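Local coordinates for putative permease protein, ABC transporter (Porphyromonas gingivalis, PDB 3IS6) that is a MacB-like periplasmic core domain of a putative ABC-transporter permease and probably takes part in transmembrane transport as one piece of a longer membrane protein, at residues Gly41-Gly53 and Leu195-Gln207. Residues are numbered along the deposited sequence; the frame is centred on the assembly and turned at random.
Sequences GGVAPAIQEEIPG and LDEALLEMQKRHQ
The backbone oxygen of Met202, a residue present as selenomethionine whose side chain packs on Ile47, is gripped by two donors of one residue: His206 gives it both its backbone N-H and its ring ND1, the latter at 3.1 Å from Met202 O with a nearly straight N-H...O angle of 167°. The oxygen lies almost in the imidazole plane, and this bond helps to set the turn of the ring, together with Trp174, which stacks on it. The ring then presents an edge to the carboxylate of Glu50. Glu50 and Arg205 slide past one another in opposite directions, their flat groups not laid together, and make a salt bridge whose modelled geometry is too tight to be trusted in detail; Arg205 also has a long pairing with Glu201.

Beneath these polar groups the contact is apolar. The extended first two torsions of Met202 (chi1 178°) bring SE to 3.5 Å from Ile47 CG1, and the bend at chi3 (74°) folds CE back against the same CG1, 3.8 Å away. Ala46 CB touches the same selenium from the neighbouring position of helix 43-50. Ile51, just past the end of that helix, lays its CD1 against the surface of helix 196-206, 3.6 Å from Ala198 O and 3.7 Å from Ala198 CB, with Leu199 CD2 also near. Its other branch, CG2, turns to Leu195 CD1 at 3.8 Å. Leu199 CD2 also reaches Ile47 CD1.

The helix axes approach to 10.8 Å at 120°, and this pairing joins two elements far apart in sequence within the MacB-like periplasmic core. Ile47 also rests on Val54 of strand 54-70, and Leu195 on Leu223 of strand 218-225, which ties the pair to the sheet. Hydrophobic packing around Met202 and Ile51 dominates, with Glu50, Arg205 and His206 along the more exposed margin.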
loop_
_atom_site.group_PDB
_atom_site.type_symbol
_atom_site.label_atom_id
_atom_site.label_comp_id
_atom_site.label_asym_id
_atom_site.label_seq_id
_atom_site.Cartn_x
_atom_site.Cartn_y
_atom_site.Cartn_z
ATOM N N GLY A 41 11.221 -2.299 -4.961
ATOM C CA GLY A 41 11.417 -2.364 -3.540
ATOM C C GLY A 41 12.507 -3.276 -3.053
ATOM O O GLY A 41 13.165 -3.000 -2.118
ATOM N N GLY A 42 12.648 -4.385 -3.734
ATOM C CA GLY A 42 13.538 -5.450 -3.366
ATOM C C GLY A 42 15.004 -5.174 -3.413
ATOM O O GLY A 42 15.750 -5.831 -2.780
ATOM N N VAL A 43 15.398 -4.222 -4.232
ATOM C CA VAL A 43 16.788 -3.994 -4.532
ATOM C C VAL A 43 17.675 -3.559 -3.398
ATOM O O VAL A 43 18.690 -4.148 -3.196
ATOM C CB VAL A 43 16.915 -2.954 -5.617
ATOM C CG1 VAL A 43 18.307 -2.722 -5.939
ATOM C CG2 VAL A 43 16.171 -3.353 -6.789
ATOM N N ALA A 44 17.290 -2.557 -2.630
ATOM C CA ALA A 44 18.208 -2.075 -1.618
ATOM C C ALA A 44 18.606 -3.101 -0.561
ATOM O O ALA A 44 19.735 -3.241 -0.284
ATOM C CB ALA A 44 17.660 -0.873 -0.951
ATOM N N PRO A 45 17.667 -3.823 0.006
ATOM C CA PRO A 45 18.020 -4.802 1.027
ATOM C C PRO A 45 18.917 -5.877 0.475
ATOM O O PRO A 45 19.799 -6.293 1.145
ATOM C CB PRO A 45 16.683 -5.383 1.436
ATOM C CG PRO A 45 15.677 -4.717 0.667
ATOM C CD PRO A 45 16.232 -3.555 -0.004
ATOM N N ALA A 46 18.676 -6.302 -0.743
ATOM C CA ALA A 46 19.485 -7.301 -1.374
ATOM C C ALA A 46 20.911 -6.838 -1.570
ATOM O O ALA A 46 21.826 -7.592 -1.426
ATOM C CB ALA A 46 18.893 -7.717 -2.625
ATOM N N ILE A 47 21.103 -5.580 -1.893
ATOM C CA ILE A 47 22.432 -5.072 -2.074
ATOM C C ILE A 47 23.228 -5.124 -0.788
ATOM O O ILE A 47 24.353 -5.521 -0.796
ATOM C CB ILE A 47 22.411 -3.658 -2.637
ATOM C CG1 ILE A 47 22.021 -3.694 -4.087
ATOM C CG2 ILE A 47 23.726 -3.034 -2.536
ATOM C CD1 ILE A 47 21.728 -2.396 -4.627
ATOM N N GLN A 48 22.629 -4.737 0.316
ATOM C CA GLN A 48 23.348 -4.776 1.565
ATOM C C GLN A 48 23.762 -6.175 1.953
ATOM O O GLN A 48 24.834 -6.384 2.441
ATOM C CB GLN A 48 22.549 -4.191 2.710
ATOM C CG GLN A 48 23.410 -3.933 3.891
ATOM C CD GLN A 48 22.760 -3.126 4.936
ATOM O OE1 GLN A 48 22.128 -2.150 4.668
ATOM N NE2 GLN A 48 22.928 -3.532 6.155
ATOM N N GLU A 49 22.859 -7.110 1.783
ATOM C CA GLU A 49 23.138 -8.493 2.067
ATOM C C GLU A 49 24.149 -9.131 1.140
ATOM O O GLU A 49 24.966 -9.874 1.584
ATOM C CB GLU A 49 21.847 -9.293 2.140
ATOM N N GLU A 50 24.073 -8.843 -0.146
ATOM C CA GLU A 50 24.820 -9.570 -1.145
ATOM C C GLU A 50 26.031 -8.935 -1.809
ATOM O O GLU A 50 26.803 -9.626 -2.412
ATOM C CB GLU A 50 23.874 -10.063 -2.229
ATOM C CG GLU A 50 22.812 -10.956 -1.704
ATOM C CD GLU A 50 21.824 -11.418 -2.728
ATOM O OE1 GLU A 50 22.091 -11.300 -3.915
ATOM O OE2 GLU A 50 20.772 -11.909 -2.339
ATOM N N ILE A 51 26.201 -7.631 -1.740
ATOM C CA ILE A 51 27.236 -7.008 -2.527
ATOM C C ILE A 51 28.406 -6.575 -1.684
ATOM O O ILE A 51 28.253 -5.859 -0.736
ATOM C CB ILE A 51 26.693 -5.812 -3.270
ATOM C CG1 ILE A 51 25.532 -6.225 -4.153
ATOM C CG2 ILE A 51 27.764 -5.182 -4.062
ATOM C CD1 ILE A 51 25.919 -6.829 -5.382
ATOM N N PRO A 52 29.580 -7.040 -2.052
ATOM C CA PRO A 52 30.793 -6.795 -1.301
ATOM C C PRO A 52 31.189 -5.359 -1.339
ATOM O O PRO A 52 31.078 -4.749 -2.349
ATOM C CB PRO A 52 31.820 -7.602 -2.084
ATOM C CG PRO A 52 31.361 -7.565 -3.411
ATOM C CD PRO A 52 29.894 -7.702 -3.319
ATOM N N GLY A 53 31.680 -4.839 -0.247
ATOM C CA GLY A 53 32.093 -3.469 -0.243
ATOM C C GLY A 53 30.998 -2.462 0.004
ATOM O O GLY A 53 31.244 -1.297 -0.069
ATOM N N LEU A 195 31.400 -2.563 -9.163
ATOM C CA LEU A 195 30.328 -3.403 -8.673
ATOM C C LEU A 195 29.320 -3.763 -9.720
ATOM O O LEU A 195 28.356 -4.389 -9.431
ATOM C CB LEU A 195 29.628 -2.762 -7.505
ATOM C CG LEU A 195 30.537 -2.539 -6.327
ATOM C CD1 LEU A 195 29.822 -2.131 -5.115
ATOM C CD2 LEU A 195 31.314 -3.774 -6.054
ATOM N N ASP A 196 29.548 -3.390 -10.954
ATOM C CA ASP A 196 28.561 -3.692 -11.954
ATOM C C ASP A 196 28.328 -5.182 -12.107
ATOM O O ASP A 196 27.214 -5.610 -12.219
ATOM C CB ASP A 196 28.971 -3.131 -13.310
ATOM C CG ASP A 196 28.743 -1.642 -13.434
ATOM O OD1 ASP A 196 27.960 -1.082 -12.674
ATOM O OD2 ASP A 196 29.358 -1.030 -14.311
ATOM N N GLU A 197 29.382 -5.971 -12.143
ATOM C CA GLU A 197 29.238 -7.390 -12.358
ATOM C C GLU A 197 28.475 -8.090 -11.229
ATOM O O GLU A 197 27.607 -8.892 -11.461
ATOM C CB GLU A 197 30.607 -8.020 -12.596
ATOM C CG GLU A 197 31.281 -7.541 -13.878
ATOM C CD GLU A 197 32.580 -8.277 -14.240
ATOM O OE1 GLU A 197 33.428 -8.520 -13.365
ATOM O OE2 GLU A 197 32.751 -8.592 -15.420
ATOM N N ALA A 198 28.789 -7.740 -10.005
ATOM C CA ALA A 198 28.077 -8.279 -8.870
ATOM C C ALA A 198 26.617 -7.872 -8.904
ATOM O O ALA A 198 25.761 -8.628 -8.551
ATOM C CB ALA A 198 28.706 -7.849 -7.616
ATOM N N LEU A 199 26.334 -6.666 -9.328
ATOM C CA LEU A 199 24.958 -6.237 -9.381
ATOM C C LEU A 199 24.209 -7.107 -10.350
ATOM O O LEU A 199 23.116 -7.494 -10.113
ATOM C CB LEU A 199 24.845 -4.773 -9.781
ATOM C CG LEU A 199 25.187 -3.708 -8.753
ATOM C CD1 LEU A 199 25.081 -2.353 -9.311
ATOM C CD2 LEU A 199 24.368 -3.802 -7.553
ATOM N N LEU A 200 24.829 -7.431 -11.452
ATOM C CA LEU A 200 24.219 -8.300 -12.423
ATOM C C LEU A 200 23.952 -9.684 -11.880
ATOM O O LEU A 200 22.962 -10.276 -12.184
ATOM C CB LEU A 200 25.139 -8.450 -13.596
ATOM C CG LEU A 200 24.586 -8.360 -14.986
ATOM C CD1 LEU A 200 25.452 -9.145 -15.886
ATOM C CD2 LEU A 200 23.177 -8.751 -15.125
ATOM N N GLU A 201 24.886 -10.198 -11.110
ATOM C CA GLU A 201 24.736 -11.502 -10.539
ATOM C C GLU A 201 23.548 -11.483 -9.615
ATOM O O GLU A 201 22.687 -12.297 -9.702
ATOM C CB GLU A 201 25.973 -11.849 -9.736
ATOM C CG GLU A 201 27.151 -12.269 -10.529
ATOM C CD GLU A 201 28.351 -12.548 -9.638
ATOM O OE1 GLU A 201 28.211 -13.293 -8.645
ATOM O OE2 GLU A 201 29.427 -11.982 -9.892
HETATM N N MSE A 202 23.477 -10.473 -8.785
HETATM C CA MSE A 202 22.362 -10.305 -7.904
HETATM C C MSE A 202 21.050 -10.183 -8.667
HETATM O O MSE A 202 20.087 -10.788 -8.307
HETATM C CB MSE A 202 22.603 -9.051 -7.084
HETATM C CG MSE A 202 21.514 -8.664 -6.125
HETATM SE SE MSE A 202 21.652 -6.894 -5.483
HETATM C CE MSE A 202 21.103 -5.985 -7.015
ATOM N N GLN A 203 21.024 -9.432 -9.748
ATOM C CA GLN A 203 19.810 -9.234 -10.509
ATOM C C GLN A 203 19.277 -10.532 -11.067
ATOM O O GLN A 203 18.117 -10.779 -11.049
ATOM C CB GLN A 203 20.079 -8.274 -11.647
ATOM C CG GLN A 203 18.885 -7.913 -12.473
ATOM C CD GLN A 203 19.219 -7.089 -13.720
ATOM O OE1 GLN A 203 18.354 -6.648 -14.440
ATOM N NE2 GLN A 203 20.479 -6.884 -13.947
ATOM N N LYS A 204 20.172 -11.347 -11.574
ATOM C CA LYS A 204 19.843 -12.643 -12.127
ATOM C C LYS A 204 19.258 -13.610 -11.094
ATOM O O LYS A 204 18.392 -14.377 -11.392
ATOM C CB LYS A 204 21.064 -13.235 -12.803
ATOM C CG LYS A 204 21.438 -12.537 -14.084
ATOM C CD LYS A 204 22.772 -12.969 -14.607
ATOM C CE LYS A 204 23.002 -12.506 -16.031
ATOM N NZ LYS A 204 24.248 -13.105 -16.570
ATOM N N ARG A 205 19.763 -13.547 -9.883
ATOM C CA ARG A 205 19.264 -14.342 -8.787
ATOM C C ARG A 205 17.839 -14.022 -8.424
ATOM O O ARG A 205 17.110 -14.896 -8.042
ATOM C CB ARG A 205 20.088 -14.100 -7.549
ATOM C CG ARG A 205 21.222 -15.006 -7.305
ATOM C CD ARG A 205 21.945 -14.549 -6.073
ATOM N NE ARG A 205 23.290 -14.149 -6.395
ATOM C CZ ARG A 205 23.875 -13.027 -6.039
ATOM N NH1 ARG A 205 23.278 -12.124 -5.313
ATOM N NH2 ARG A 205 25.088 -12.819 -6.434
ATOM N N HIS A 206 17.459 -12.762 -8.473
ATOM C CA HIS A 206 16.184 -12.379 -7.939
ATOM C C HIS A 206 15.106 -12.034 -8.903
ATOM O O HIS A 206 13.980 -11.960 -8.529
ATOM C CB HIS A 206 16.351 -11.170 -7.073
ATOM C CG HIS A 206 17.081 -11.418 -5.809
ATOM N ND1 HIS A 206 18.436 -11.280 -5.703
ATOM C CD2 HIS A 206 16.641 -11.751 -4.588
ATOM C CE1 HIS A 206 18.808 -11.527 -4.470
ATOM N NE2 HIS A 206 17.734 -11.819 -3.774
ATOM N N GLN A 207 15.445 -11.770 -10.136
ATOM C CA GLN A 207 14.506 -11.189 -11.054
ATOM C C GLN A 207 14.136 -12.136 -12.161
ATOM O O GLN A 207 14.980 -12.668 -12.820
ATOM C CB GLN A 207 15.131 -9.934 -11.662
ATOM C CG GLN A 207 14.167 -9.017 -12.312
ATOM C CD GLN A 207 14.819 -7.804 -12.865
ATOM O OE1 GLN A 207 15.618 -7.873 -13.768
ATOM N NE2 GLN A 207 14.474 -6.667 -12.317
#